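Local coordinates for probable branched-chain-amino-acid aminotransferase (Thermotoga maritima MSB8, PDB 3CSW), which probably transfers amino groups between leucine, isoleucine or valine and 2-oxoglutarate, using pyridoxal 5'-phosphate as cofactor, at residues F70-S75 with V100-D105; V125-S130 with R248-H253. All coordinates share one frame; numbering follows the deposited sequence. Where two conformers were deposited one is given.

Contact 1 of 2, residues F70-S75 with V100-D105; sequences FNLPLS and VYLFPD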
# COMPACT_ATOMS: atom_id res chain seq x y z
N PHE A 70 18.07 -13.78 -11.89
CA PHE A 70 17.70 -15.14 -12.32
C PHE A 70 18.80 -16.20 -12.17
O PHE A 70 18.63 -17.33 -12.64
CB PHE A 70 17.33 -15.16 -13.80
CG PHE A 70 16.18 -14.29 -14.15
CD1 PHE A 70 16.36 -12.93 -14.33
CD2 PHE A 70 14.91 -14.82 -14.30
CE1 PHE A 70 15.30 -12.12 -14.65
CE2 PHE A 70 13.84 -14.02 -14.63
CZ PHE A 70 14.03 -12.66 -14.80
N ASN A 71 19.92 -15.84 -11.55
CA ASN A 71 21.10 -16.73 -11.49
C ASN A 71 21.45 -17.35 -12.86
O ASN A 71 22.04 -18.42 -12.94
CB ASN A 71 20.93 -17.80 -10.42
CG ASN A 71 20.86 -17.21 -9.02
OD1 ASN A 71 20.52 -16.04 -8.84
ND2 ASN A 71 21.18 -18.02 -8.02
N LEU A 72 21.05 -16.65 -13.93
CA LEU A 72 21.39 -16.97 -15.31
C LEU A 72 22.64 -16.15 -15.53
O LEU A 72 22.56 -14.92 -15.53
CB LEU A 72 20.25 -16.52 -16.28
CG LEU A 72 20.41 -16.36 -17.82
CD1 LEU A 72 20.53 -17.70 -18.57
CD2 LEU A 72 19.24 -15.53 -18.41
N PRO A 73 23.80 -16.80 -15.66
CA PRO A 73 24.98 -15.96 -15.85
C PRO A 73 25.05 -15.46 -17.29
O PRO A 73 24.40 -16.00 -18.19
CB PRO A 73 26.15 -16.90 -15.53
CG PRO A 73 25.65 -18.25 -15.89
CD PRO A 73 24.14 -18.24 -15.67
N LEU A 74 25.84 -14.41 -17.47
CA LEU A 74 25.99 -13.79 -18.77
C LEU A 74 26.95 -14.67 -19.57
O LEU A 74 28.00 -15.07 -19.06
CB LEU A 74 26.50 -12.36 -18.61
CG LEU A 74 25.92 -11.32 -19.55
CD1 LEU A 74 26.28 -9.94 -19.04
CD2 LEU A 74 26.41 -11.54 -20.98
N SER A 75 26.58 -15.00 -20.81
CA SER A 75 27.42 -15.85 -21.66
C SER A 75 28.61 -15.07 -22.23
O SER A 75 29.74 -15.57 -22.23
CB SER A 75 26.60 -16.44 -22.81
OG SER A 75 26.05 -15.43 -23.65
N VAL A 100 20.15 -5.12 -27.10
CA VAL A 100 20.80 -6.38 -26.75
C VAL A 100 19.86 -7.20 -25.86
O VAL A 100 19.45 -6.73 -24.80
CB VAL A 100 22.15 -6.16 -26.02
CG1 VAL A 100 22.87 -7.52 -25.85
CG2 VAL A 100 23.02 -5.18 -26.81
N TYR A 101 19.52 -8.41 -26.31
CA TYR A 101 18.62 -9.28 -25.58
C TYR A 101 19.35 -10.50 -25.07
O TYR A 101 20.09 -11.14 -25.82
CB TYR A 101 17.50 -9.76 -26.49
CG TYR A 101 16.61 -8.67 -27.06
CD1 TYR A 101 15.58 -8.12 -26.32
CD2 TYR A 101 16.76 -8.24 -28.37
CE1 TYR A 101 14.74 -7.15 -26.87
CE2 TYR A 101 15.94 -7.27 -28.92
CZ TYR A 101 14.94 -6.73 -28.17
OH TYR A 101 14.13 -5.78 -28.73
N LEU A 102 19.12 -10.84 -23.81
CA LEU A 102 19.71 -12.03 -23.22
C LEU A 102 18.56 -12.99 -22.92
O LEU A 102 17.59 -12.63 -22.25
CB LEU A 102 20.50 -11.65 -21.98
CG LEU A 102 21.17 -12.76 -21.17
CD1 LEU A 102 22.25 -13.47 -21.99
CD2 LEU A 102 21.72 -12.17 -19.88
N PHE A 103 18.67 -14.21 -23.43
CA PHE A 103 17.57 -15.18 -23.36
C PHE A 103 17.66 -16.17 -22.23
O PHE A 103 18.76 -16.63 -21.88
CB PHE A 103 17.36 -15.89 -24.71
CG PHE A 103 16.83 -14.99 -25.77
CD1 PHE A 103 15.50 -14.59 -25.75
CD2 PHE A 103 17.66 -14.47 -26.74
CE1 PHE A 103 15.02 -13.73 -26.70
CE2 PHE A 103 17.18 -13.61 -27.70
CZ PHE A 103 15.85 -13.23 -27.67
N PRO A 104 16.47 -16.53 -21.68
CA PRO A 104 16.29 -17.33 -20.46
C PRO A 104 16.82 -18.74 -20.59
O PRO A 104 16.54 -19.42 -21.59
CB PRO A 104 14.77 -17.36 -20.25
CG PRO A 104 14.15 -16.97 -21.56
CD PRO A 104 15.17 -16.17 -22.30
N ASP A 105 17.59 -19.14 -19.58
CA ASP A 105 18.15 -20.48 -19.46
C ASP A 105 19.29 -20.69 -20.47
O ASP A 105 20.42 -20.98 -20.06
CB ASP A 105 17.04 -21.56 -19.58
CG ASP A 105 15.91 -21.37 -18.54
OD1 ASP A 105 15.83 -20.30 -17.89
OD2 ASP A 105 15.09 -22.31 -18.38

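Contact 2 of 2, residues V125-S130 with R248-H253; sequences VEVKIS and RRLNEH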
# COMPACT_ATOMS: atom_id res chain seq x y z
N VAL A 125 8.52 18.47 -25.78
CA VAL A 125 7.55 17.41 -26.05
C VAL A 125 6.39 17.50 -25.05
O VAL A 125 6.47 18.24 -24.04
CB VAL A 125 8.21 15.99 -25.98
CG1 VAL A 125 9.38 15.88 -26.98
CG2 VAL A 125 8.68 15.64 -24.54
N GLU A 126 5.31 16.80 -25.39
CA GLU A 126 4.14 16.58 -24.50
C GLU A 126 4.29 15.24 -23.79
O GLU A 126 4.66 14.25 -24.41
CB GLU A 126 2.84 16.54 -25.33
CG GLU A 126 1.57 15.99 -24.59
CD GLU A 126 0.91 17.00 -23.65
OE1 GLU A 126 0.98 18.20 -23.94
OE2 GLU A 126 0.28 16.60 -22.67
N VAL A 127 4.00 15.21 -22.49
CA VAL A 127 3.96 13.97 -21.71
C VAL A 127 2.64 13.98 -20.92
O VAL A 127 2.03 15.05 -20.68
CB VAL A 127 5.17 13.79 -20.75
CG1 VAL A 127 6.46 13.81 -21.51
CG2 VAL A 127 5.21 14.86 -19.67
N LYS A 128 2.20 12.80 -20.51
CA LYS A 128 0.99 12.69 -19.70
C LYS A 128 1.22 11.72 -18.55
O LYS A 128 2.01 10.79 -18.67
CB LYS A 128 -0.18 12.21 -20.56
CG LYS A 128 -0.60 13.21 -21.56
CD LYS A 128 -1.69 12.72 -22.47
CE LYS A 128 -1.97 13.74 -23.54
NZ LYS A 128 -3.24 13.42 -24.23
N ILE A 129 0.50 11.94 -17.44
CA ILE A 129 0.49 10.97 -16.31
C ILE A 129 -0.12 9.64 -16.81
O ILE A 129 -1.20 9.62 -17.40
CB ILE A 129 -0.29 11.51 -15.05
CG1 ILE A 129 0.28 12.84 -14.54
CG2 ILE A 129 -0.26 10.50 -13.89
CD1 ILE A 129 1.79 12.80 -14.21
N SER A 130 0.59 8.54 -16.60
CA SER A 130 0.12 7.20 -16.96
C SER A 130 -1.00 6.71 -16.00
O SER A 130 -1.04 7.11 -14.82
CB SER A 130 1.30 6.23 -16.85
OG SER A 130 0.97 4.91 -17.18
N ARG A 248 7.57 20.56 -22.78
CA ARG A 248 6.83 21.83 -22.83
C ARG A 248 5.43 21.79 -22.18
O ARG A 248 4.90 22.83 -21.78
CB ARG A 248 6.75 22.37 -24.24
CG ARG A 248 5.80 21.72 -25.13
CD ARG A 248 5.61 22.55 -26.43
NE ARG A 248 5.16 21.60 -27.44
CZ ARG A 248 3.93 21.08 -27.49
NH1 ARG A 248 2.98 21.46 -26.63
NH2 ARG A 248 3.64 20.17 -28.42
N ARG A 249 4.86 20.58 -22.05
CA ARG A 249 3.52 20.40 -21.50
C ARG A 249 3.34 19.02 -20.81
O ARG A 249 3.73 18.00 -21.36
CB ARG A 249 2.54 20.56 -22.66
CG ARG A 249 1.11 20.73 -22.31
CD ARG A 249 0.40 21.26 -23.56
NE ARG A 249 -0.95 21.74 -23.30
CZ ARG A 249 -2.06 21.04 -23.55
NH1 ARG A 249 -2.00 19.81 -24.05
NH2 ARG A 249 -3.25 21.59 -23.28
N LEU A 250 2.81 19.04 -19.59
CA LEU A 250 2.42 17.85 -18.85
C LEU A 250 0.91 17.87 -18.74
O LEU A 250 0.34 18.79 -18.17
CB LEU A 250 3.06 17.84 -17.45
CG LEU A 250 2.59 16.81 -16.41
CD1 LEU A 250 2.84 15.36 -16.88
CD2 LEU A 250 3.24 17.11 -15.02
N ASN A 251 0.24 16.85 -19.27
CA ASN A 251 -1.21 16.83 -19.31
C ASN A 251 -1.66 18.15 -20.00
O ASN A 251 -1.31 18.38 -21.16
CB ASN A 251 -1.82 16.60 -17.91
CG ASN A 251 -1.71 15.15 -17.42
OD1 ASN A 251 -0.94 14.36 -17.93
ND2 ASN A 251 -2.50 14.81 -16.42
N GLU A 252 -2.40 19.02 -19.31
CA GLU A 252 -2.81 20.31 -19.90
C GLU A 252 -1.98 21.48 -19.37
O GLU A 252 -2.30 22.63 -19.64
CB GLU A 252 -4.28 20.58 -19.62
CG GLU A 252 -5.26 19.59 -20.20
CD GLU A 252 -6.63 19.71 -19.53
OE1 GLU A 252 -6.76 19.38 -18.32
OE2 GLU A 252 -7.58 20.13 -20.24
N HIS A 253 -0.92 21.18 -18.63
CA HIS A 253 -0.09 22.18 -18.00
C HIS A 253 1.14 22.49 -18.84
O HIS A 253 2.06 21.69 -18.92
CB HIS A 253 0.34 21.68 -16.61
CG HIS A 253 1.11 22.69 -15.81
ND1 HIS A 253 0.49 23.58 -14.95
CD2 HIS A 253 2.43 22.95 -15.74
CE1 HIS A 253 1.41 24.34 -14.39
NE2 HIS A 253 2.60 23.98 -14.85
O HOH W 1 -3.14 11.71 -17.33

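Contact 1 of 2, residues F70-S75 with V100-D105
Leu-72 reaches from the loop 70-75 into the bend where strand 96-102 ends and the chain turns through Phe-103, Pro-104 and Asp-105. With CG anti to the backbone N (chi1 163°), both methyls are carried into that bend and do separate work. CD1 meets main chain, lying 3.4 Å from Asp-105 N. CD2 lies 3.7 Å from Phe-103 O and also comes up against the backbone at Pro-104 CA. A forked, flexible side chain suits this place, because one branch can lie along each part of the turning backbone.

Leu-102, the last residue of the strand, supplies the apolar side of the contact. Its side chain is directed at the loop and is met by two leucines: Leu-72 CD2 stands 4.4 Å from Leu-102 CG, and Leu-74 CG 4.3 Å from Leu-102 CD2. Ala-67 of helix 56-68 and Val-109 of the next strand also touch Leu-102, so that the sheet meets the helix and the loop that follows it at this one side chain.

Asp-105 contributes backbone here; its CB points away from the loop, and its carboxylate forms a salt bridge with Arg-157 of the second subunit.

No hydrogen bond or ion pair links 70-75 to 100-105. The fit thus rests on shape and on burial of leucine side chains, a non-directional attachment of the loop after helix 56-68 to the turn that follows strand 96-102.

Contact 2 of 2, residues V125-S130 with R248-H253
Val-127 joins the two segments in the manner of parallel strands, bonding on both sides of Leu-250: its N donates to Arg-249 O (3.0 Å) and its O accepts from Asn-251 N (2.9 Å). Beyond the last strand residue, the side chain of Asn-251 carries the ladder on. Its OD1 takes Ile-129 N on a lone pair in the carbonyl plane at 2.9 Å, standing in for a backbone carbonyl; with CG beside the backbone N (chi1 -75°), the amide swings back to the strand. A water bonded to Ile-129 O is held weakly by Asn-251 ND2. Asparagine also tolerates the positive phi (54°) of the second position in the type II' turn 250-253. With the amide cut back to an alanine, Ile-129 N would probably lose its acceptor and the water its weak hold on this side chain.

Apolar contacts gather at Leu-250 CD1, which lies 3.7 Å from Val-127 CG2 and also meets Ile-129 CD1. Glu-126 and Arg-249 share the other face, where the salt bridge of Glu-126 OE1 to Arg-249 NH1 is weak (3.4 Å) and, since the glutamate was modelled in two conformers, doubtful.

Strand 125-129 runs between 164-168 and 249-250 in a mixed sheet, with helix 226-230 packed on Leu-250 and Glu-252 salt-bridged to Lys-186 of the third subunit.

How the contacts relate
The two contacts lie on opposite sides of the chain's centre, their own centres about 36 Å apart, and share no helix or strand. Both are partly buried, each mixing interior aliphatic residues with a border that faces another subunit: the second at contact 1, the third at contact 2. Contact 1 lays an irregular loop against the end of a strand in the antiparallel sheet, and since neither backbone is paired with the other, leucine packing carries it. Contact 2 joins neighbouring strands of a mixed sheet, so directional backbone bonds fix its register and aliphatic packing is added on one face.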